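Local atomic coordinates of flavin-dependent monooxygenase, oxygenase subunit HsaA (Mycobacterium tuberculosis, PDB entry 3AFF), a protein that probably hydroxylates the steroid-derived phenol 3-HSA next to its hydroxyl group during cholesterol catabolism, using molecular oxygen and reduced flavin supplied by a partner reductase. Residues Arg24-Ala27 with Gln28-Glu31; Gly126-Asp130 with Gly131-Val135; Tyr229-Trp233 with Gly234-Pro238. All blocks are in the same frame, centred on the assembly; numbering follows the deposited sequence.

Contact 1: residues Arg24-Ala27 with Gln28-Glu31; sequences RDRA and QATE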
loop_
_atom_site.group_PDB
_atom_site.type_symbol
_atom_site.label_atom_id
_atom_site.label_comp_id
_atom_site.label_asym_id
_atom_site.label_seq_id
_atom_site.Cartn_x
_atom_site.Cartn_y
_atom_site.Cartn_z
ATOM N N ARG A 24 7.982 47.439 12.327
ATOM C CA ARG A 24 9.081 46.702 11.662
ATOM C C ARG A 24 10.454 47.345 11.905
ATOM O O ARG A 24 11.427 46.645 12.203
ATOM C CB ARG A 24 8.811 46.499 10.153
ATOM C CG ARG A 24 9.800 45.522 9.413
ATOM C CD ARG A 24 9.700 45.616 7.876
ATOM N NE ARG A 24 8.355 45.288 7.361
ATOM C CZ ARG A 24 7.551 46.113 6.669
ATOM N NH1 ARG A 24 6.335 45.698 6.294
ATOM N NH2 ARG A 24 7.937 47.356 6.336
ATOM N N ASP A 25 10.502 48.675 11.831
ATOM C CA ASP A 25 11.753 49.410 11.929
ATOM C C ASP A 25 12.356 49.287 13.312
ATOM O O ASP A 25 13.573 49.133 13.445
ATOM C CB ASP A 25 11.562 50.904 11.572
ATOM C CG ASP A 25 11.218 51.135 10.093
ATOM O OD1 ASP A 25 10.792 52.275 9.772
ATOM O OD2 ASP A 25 11.372 50.210 9.252
ATOM N N ARG A 26 11.482 49.333 14.325
ATOM C CA ARG A 26 11.814 49.235 15.754
ATOM C C ARG A 26 12.247 47.803 16.201
ATOM O O ARG A 26 12.765 47.619 17.303
ATOM C CB ARG A 26 10.568 49.664 16.537
ATOM C CG ARG A 26 10.778 50.562 17.691
ATOM C CD ARG A 26 9.468 51.068 18.206
ATOM N NE ARG A 26 8.922 52.175 17.430
ATOM C CZ ARG A 26 7.622 52.434 17.259
ATOM N NH1 ARG A 26 6.703 51.661 17.795
ATOM N NH2 ARG A 26 7.231 53.469 16.526
ATOM N N ALA A 27 12.046 46.799 15.343
ATOM C CA ALA A 27 12.249 45.373 15.716
ATOM C C ALA A 27 13.548 45.012 16.466
ATOM O O ALA A 27 13.502 44.265 17.438
ATOM C CB ALA A 27 12.033 44.460 14.505
ATOM N N GLN A 28 14.693 45.545 16.045
ATOM C CA GLN A 28 15.952 45.256 16.736
ATOM C C GLN A 28 16.000 46.013 18.054
ATOM O O GLN A 28 16.483 45.469 19.057
ATOM C CB GLN A 28 17.198 45.568 15.874
ATOM C CG GLN A 28 18.556 45.278 16.569
ATOM C CD GLN A 28 18.878 43.744 16.807
ATOM O OE1 GLN A 28 18.975 42.936 15.854
ATOM N NE2 GLN A 28 19.082 43.372 18.082
ATOM N N ALA A 29 15.489 47.241 18.056
ATOM C CA ALA A 29 15.387 48.068 19.263
ATOM C C ALA A 29 14.528 47.398 20.348
ATOM O O ALA A 29 14.840 47.488 21.550
ATOM C CB ALA A 29 14.808 49.463 18.908
ATOM N N THR A 30 13.455 46.741 19.903
ATOM C CA THR A 30 12.525 45.973 20.756
ATOM C C THR A 30 13.263 44.823 21.416
ATOM O O THR A 30 13.269 44.748 22.654
ATOM C CB THR A 30 11.253 45.537 19.995
ATOM O OG1 THR A 30 10.471 46.698 19.653
ATOM C CG2 THR A 30 10.366 44.565 20.809
ATOM N N GLU A 31 13.901 43.951 20.632
ATOM C CA GLU A 31 14.818 42.948 21.188
ATOM C C GLU A 31 15.822 43.497 22.194
ATOM O O GLU A 31 16.047 42.894 23.250
ATOM C CB GLU A 31 15.597 42.254 20.083
ATOM C CG GLU A 31 14.817 41.214 19.285
ATOM C CD GLU A 31 15.746 40.435 18.342
ATOM O OE1 GLU A 31 16.392 41.101 17.482
ATOM O OE2 GLU A 31 15.851 39.188 18.470
HETATM O O HOH W 1 15.258 48.761 15.439
HETATM O O HOH W 2 15.087 46.882 13.264
#
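Arg-26 O receives Thr-30 N at 2.8 Å, and this ordinary i to i+4 helix link is followed by a longer one, Glu-31 N to Ala-27 O at 3.2 Å. The Thr-30 hydroxyl lies close by. With chi1 at -67°, OG1 sits beside its own backbone N and leans over the same carbonyl, 3.4 Å from Arg-26 O, too far for more than a weak and unsettled bond. The Ala-29 methyl abuts that oxygen from another direction, its CB 3.2 Å from Arg-26 O.

One residue back, at Asp-25 O, water takes the place of the direct link, for helix 9-33 is kinked where the N-H groups of Gln-28 and Ala-29 lack a bond to the turn before. Asp-25 O accepts from two waters: water 1, at 2.6 Å from Asp-25 O, takes the N-H of Ala-29, and water 2, which lies 3.1 Å from Gln-28 N, takes that of Gln-28. The two solvent molecules thus carry the backbone chain of bonds across the opened turn.

Further out, the long side chains of the second half are held by polar partners. Gln-28 gives NE2 to Asp-32 of the same helix and takes a bond at OE1 from Arg-357 of helix 354-370, while the buried carboxylate of Glu-31 forms salt bridges with Arg-357 and Arg-360. Thr-30 packs on Leu-36 and Pro-37 of the following loop. Such a concentration of guanidinium groups would probably keep Glu-31 ionised, fastening the end of this N-terminal-domain helix to helix 354-370 by charge, while in its kinked turn two waters bridge the backbone.

Contact 2: residues Gly126-Asp130 with Gly131-Val135; sequences GVVVD and GGYLV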
loop_
_atom_site.group_PDB
_atom_site.type_symbol
_atom_site.label_atom_id
_atom_site.label_comp_id
_atom_site.label_asym_id
_atom_site.label_seq_id
_atom_site.Cartn_x
_atom_site.Cartn_y
_atom_site.Cartn_z
ATOM N N GLY A 126 -3.699 29.184 46.102
ATOM C CA GLY A 126 -4.487 30.071 46.918
ATOM C C GLY A 126 -5.035 29.196 48.055
ATOM O O GLY A 126 -5.642 28.212 47.792
ATOM N N VAL A 127 -4.795 29.557 49.321
ATOM C CA VAL A 127 -5.307 28.738 50.400
ATOM C C VAL A 127 -6.546 29.471 50.955
ATOM O O VAL A 127 -6.464 30.665 51.238
ATOM C CB VAL A 127 -4.235 28.565 51.492
ATOM C CG1 VAL A 127 -4.898 27.970 52.826
ATOM C CG2 VAL A 127 -3.075 27.678 50.983
ATOM N N VAL A 128 -7.667 28.772 51.093
ATOM C CA VAL A 128 -8.911 29.371 51.592
ATOM C C VAL A 128 -8.731 30.061 52.945
ATOM O O VAL A 128 -8.185 29.471 53.874
ATOM C CB VAL A 128 -10.033 28.307 51.625
ATOM C CG1 VAL A 128 -11.305 28.795 52.352
ATOM C CG2 VAL A 128 -10.328 27.908 50.167
ATOM N N VAL A 129 -9.114 31.332 53.005
ATOM C CA VAL A 129 -9.176 32.113 54.312
ATOM C C VAL A 129 -10.556 32.799 54.497
ATOM O O VAL A 129 -11.460 32.703 53.612
ATOM C CB VAL A 129 -7.991 33.136 54.518
ATOM C CG1 VAL A 129 -6.610 32.413 54.578
ATOM C CG2 VAL A 129 -7.979 34.240 53.428
ATOM N N ASP A 130 -10.751 33.483 55.621
ATOM C CA ASP A 130 -11.975 34.216 55.722
ATOM C C ASP A 130 -12.041 35.176 54.542
ATOM O O ASP A 130 -11.146 36.040 54.384
ATOM C CB ASP A 130 -12.042 35.032 57.033
ATOM C CG ASP A 130 -13.259 36.026 57.023
ATOM O OD1 ASP A 130 -13.098 37.182 56.608
ATOM O OD2 ASP A 130 -14.382 35.615 57.335
ATOM N N GLY A 131 -13.076 35.073 53.733
ATOM C CA GLY A 131 -13.334 36.169 52.752
ATOM C C GLY A 131 -12.745 35.954 51.348
ATOM O O GLY A 131 -12.926 36.793 50.481
ATOM N N GLY A 132 -11.993 34.860 51.150
ATOM C CA GLY A 132 -11.155 34.654 49.938
ATOM C C GLY A 132 -9.987 33.686 50.144
ATOM O O GLY A 132 -10.165 32.598 50.683
ATOM N N TYR A 133 -8.805 34.093 49.715
ATOM C CA TYR A 133 -7.668 33.167 49.545
ATOM C C TYR A 133 -6.440 33.914 49.927
ATOM O O TYR A 133 -6.372 35.110 49.719
ATOM C CB TYR A 133 -7.485 32.766 48.068
ATOM C CG TYR A 133 -8.780 32.300 47.482
ATOM C CD1 TYR A 133 -9.237 30.997 47.727
ATOM C CD2 TYR A 133 -9.558 33.154 46.687
ATOM C CE1 TYR A 133 -10.450 30.546 47.215
ATOM C CE2 TYR A 133 -10.813 32.698 46.134
ATOM C CZ TYR A 133 -11.237 31.425 46.413
ATOM O OH TYR A 133 -12.438 30.978 45.924
ATOM N N LEU A 134 -5.498 33.193 50.519
ATOM C CA LEU A 134 -4.173 33.696 50.715
ATOM C C LEU A 134 -3.331 33.029 49.598
ATOM O O LEU A 134 -3.226 31.792 49.532
ATOM C CB LEU A 134 -3.685 33.338 52.148
ATOM C CG LEU A 134 -2.398 34.067 52.602
ATOM C CD1 LEU A 134 -2.630 35.607 52.799
ATOM C CD2 LEU A 134 -1.968 33.447 53.905
ATOM N N VAL A 135 -2.723 33.867 48.751
ATOM C CA VAL A 135 -2.019 33.400 47.560
ATOM C C VAL A 135 -0.502 33.570 47.705
ATOM O O VAL A 135 -0.022 34.585 48.240
ATOM C CB VAL A 135 -2.535 34.069 46.251
ATOM C CG1 VAL A 135 -1.669 33.608 45.004
ATOM C CG2 VAL A 135 -4.065 33.704 46.011
#
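Gly-126 to Val-129 and Gly-132 to Val-135 run roughly antiparallel, the directions of the two short strands 139° apart, and are joined by a type II turn from Val-129 to Gly-132. Val-127 and Leu-134 form a hydrogen-bonded pair that is closed in both directions, with Val-127 N 2.7 Å from Leu-134 O and Leu-134 N 2.8 Å from Val-127 O. At the turn, Val-129 N reaches Gly-132 O at 2.8 Å, whereas the return bond from Gly-132 N to Val-129 O is weak. Gly-131 takes a positive phi, 95°, that the turn needs.

This beta hairpin is built into the sheet of the acyl-CoA dehydrogenase-like fold, its first strand bonded through the backbone to strand 150-159 and its second to strand 200-203. On one face, Val-128 CG2, set beside its backbone N, meets the Tyr-133 ring obliquely, 4.0 Å from Tyr-133 CE1. Gly-126, bare of a side chain, leaves room on this face for Tyr-133 CB and for Val-135 CG2, which lies 3.8 Å from Gly-126 CA. On the opposite face, Val-129 CG1 touches Leu-134 CB at 3.9 Å, while its CG2 rests on the backbone of Tyr-133. The Tyr-133 ring also meets Phe-169 edge-to-face and Phe-207 at a slant.

Contact 3: residues Tyr229-Trp233 with Gly234-Pro238; sequences YKMPW and GTMHP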
loop_
_atom_site.group_PDB
_atom_site.type_symbol
_atom_site.label_atom_id
_atom_site.label_comp_id
_atom_site.label_asym_id
_atom_site.label_seq_id
_atom_site.Cartn_x
_atom_site.Cartn_y
_atom_site.Cartn_z
ATOM N N TYR A 229 -17.868 36.034 24.161
ATOM C CA TYR A 229 -17.599 35.612 25.529
ATOM C C TYR A 229 -17.996 34.183 25.714
ATOM O O TYR A 229 -17.590 33.593 26.687
ATOM C CB TYR A 229 -18.142 36.584 26.614
ATOM C CG TYR A 229 -17.552 37.914 26.317
ATOM C CD1 TYR A 229 -16.171 38.060 26.209
ATOM C CD2 TYR A 229 -18.356 39.005 26.006
ATOM C CE1 TYR A 229 -15.610 39.243 25.799
ATOM C CE2 TYR A 229 -17.801 40.238 25.645
ATOM C CZ TYR A 229 -16.452 40.353 25.567
ATOM O OH TYR A 229 -15.892 41.551 25.200
ATOM N N LYS A 230 -18.718 33.598 24.766
ATOM C CA LYS A 230 -19.043 32.180 24.834
ATOM C C LYS A 230 -18.025 31.258 24.114
ATOM O O LYS A 230 -18.203 30.061 24.106
ATOM C CB LYS A 230 -20.495 31.915 24.377
ATOM C CG LYS A 230 -21.499 32.888 25.065
ATOM C CD LYS A 230 -22.936 32.443 24.775
ATOM C CE LYS A 230 -23.948 33.188 25.700
ATOM N NZ LYS A 230 -24.066 34.588 25.183
ATOM N N MET A 231 -16.935 31.807 23.587
ATOM C CA MET A 231 -15.914 30.996 22.868
ATOM C C MET A 231 -15.207 30.051 23.849
ATOM O O MET A 231 -15.127 30.368 25.019
ATOM C CB MET A 231 -14.910 31.937 22.192
ATOM C CG MET A 231 -15.481 32.613 20.975
ATOM S SD MET A 231 -15.673 31.506 19.526
ATOM C CE MET A 231 -13.961 31.307 19.154
ATOM N N PRO A 232 -14.786 28.842 23.397
ATOM C CA PRO A 232 -14.196 27.986 24.365
ATOM C C PRO A 232 -12.778 28.392 24.784
ATOM O O PRO A 232 -11.971 28.866 23.973
ATOM C CB PRO A 232 -14.198 26.609 23.694
ATOM C CG PRO A 232 -14.454 26.857 22.274
ATOM C CD PRO A 232 -14.892 28.209 22.065
ATOM N N TRP A 233 -12.503 28.236 26.067
ATOM C CA TRP A 233 -11.139 28.471 26.563
ATOM C C TRP A 233 -10.088 27.658 25.787
ATOM O O TRP A 233 -9.031 28.196 25.413
ATOM C CB TRP A 233 -11.085 28.138 28.056
ATOM C CG TRP A 233 -9.705 28.179 28.622
ATOM C CD1 TRP A 233 -8.848 27.127 28.742
ATOM C CD2 TRP A 233 -9.025 29.319 29.165
ATOM N NE1 TRP A 233 -7.667 27.535 29.331
ATOM C CE2 TRP A 233 -7.761 28.874 29.615
ATOM C CE3 TRP A 233 -9.374 30.671 29.352
ATOM C CZ2 TRP A 233 -6.805 29.751 30.192
ATOM C CZ3 TRP A 233 -8.434 31.532 29.931
ATOM C CH2 TRP A 233 -7.168 31.057 30.364
ATOM N N GLY A 234 -10.429 26.398 25.532
ATOM C CA GLY A 234 -9.500 25.410 24.914
ATOM C C GLY A 234 -9.132 25.750 23.477
ATOM O O GLY A 234 -8.108 25.250 22.947
ATOM N N THR A 235 -9.973 26.567 22.819
ATOM C CA THR A 235 -9.618 27.223 21.567
ATOM C C THR A 235 -8.984 28.570 21.748
ATOM O O THR A 235 -7.927 28.865 21.134
ATOM C CB THR A 235 -10.816 27.292 20.541
ATOM O OG1 THR A 235 -11.387 25.981 20.392
ATOM C CG2 THR A 235 -10.327 27.716 19.143
ATOM N N MET A 236 -9.568 29.416 22.580
ATOM C CA MET A 236 -9.065 30.821 22.646
ATOM C C MET A 236 -7.630 30.906 23.192
ATOM O O MET A 236 -6.807 31.661 22.759
ATOM C CB MET A 236 -10.008 31.665 23.514
ATOM C CG MET A 236 -11.389 31.932 22.850
ATOM S SD MET A 236 -11.299 33.108 21.484
ATOM C CE MET A 236 -11.054 34.677 22.257
ATOM N N HIS A 237 -7.362 30.101 24.190
ATOM C CA HIS A 237 -6.112 30.150 24.917
ATOM C C HIS A 237 -4.933 29.694 24.041
ATOM O O HIS A 237 -3.968 30.468 23.909
ATOM C CB HIS A 237 -6.210 29.358 26.279
ATOM C CG HIS A 237 -4.920 29.282 27.027
ATOM N ND1 HIS A 237 -4.117 30.385 27.236
ATOM C CD2 HIS A 237 -4.303 28.246 27.641
ATOM C CE1 HIS A 237 -3.026 30.014 27.887
ATOM N NE2 HIS A 237 -3.140 28.734 28.190
ATOM N N PRO A 238 -4.959 28.475 23.459
ATOM C CA PRO A 238 -3.828 28.215 22.535
ATOM C C PRO A 238 -3.754 29.054 21.251
ATOM O O PRO A 238 -2.671 29.341 20.808
ATOM C CB PRO A 238 -3.986 26.695 22.191
ATOM C CG PRO A 238 -5.362 26.434 22.355
ATOM C CD PRO A 238 -5.760 27.246 23.631
#
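Met-231 and Met-236 meet across the start of helix 233-259, where Pro-232 is the N-cap and the two methionines, one before the cap and one in the first turn, form a hydrophobic staple. They cross at about a right angle, Met-231 CB lying 3.6 Å from Met-236 CG. Both chains begin with CG beside the backbone N; both bend again at chi2, which turns the sulfur, and at chi3, which turns the methyl, and Met-231 CE comes to 4.0 Å from Met-236 SD. Pro-65 lies against both.

The cap carbonyl does double duty: Met-236 N approaches Pro-232 O at 2.8 Å, while the bond from Thr-235 N is weak. Thr-235 runs alongside the proline ring, its OG1 3.7 Å from Pro-232 CG, and bonds there to Glu-304 of helix 286-309.

One residue on, Trp-233 and His-237 stand side by side, pointing the same way along the helix surface. Each places CG opposite its own backbone N, chi1 173° for Trp-233 and 176° for His-237, a shared choice that sets the rings alongside in an offset stack, planes 25° apart, overlapping only at the rim, where His-237 CG lies 3.7 Å from Trp-233 CZ2. His-237 CB sits over the face of the pyrrole half of the indole, a CH-pi contact. Glu-374 holds the indole N-H. Tyr-120, which probably binds FMN as in related enzymes, touches both rings, so the stack probably borders the flavin pocket. In the backbone, His-237 N bonds to Trp-233 O; Pro-238, lacking an N-H, breaks the next link and sets its CD 3.8 Å from Trp-233 O.

From the N terminus the contacts follow in series, each finished before the next begins, and none nests in or crosses another. Contact 1 closes no loop; it spans a kinked turn within helix 9-33 of the N-terminal helical domain. Contact 2 closes the tight turn between strands 124-129 and 132-142, at the outer end of the sheet. Contact 3 closes no hairpin; it caps the start of helix 233-259, where the loop after helix 210-214 enters the C-terminal helices. Contacts 1 and 2 lie on opposite sides of the chain's centre, their own centres 43 Å apart; contact 3 is closer to the middle, and no two of them touch.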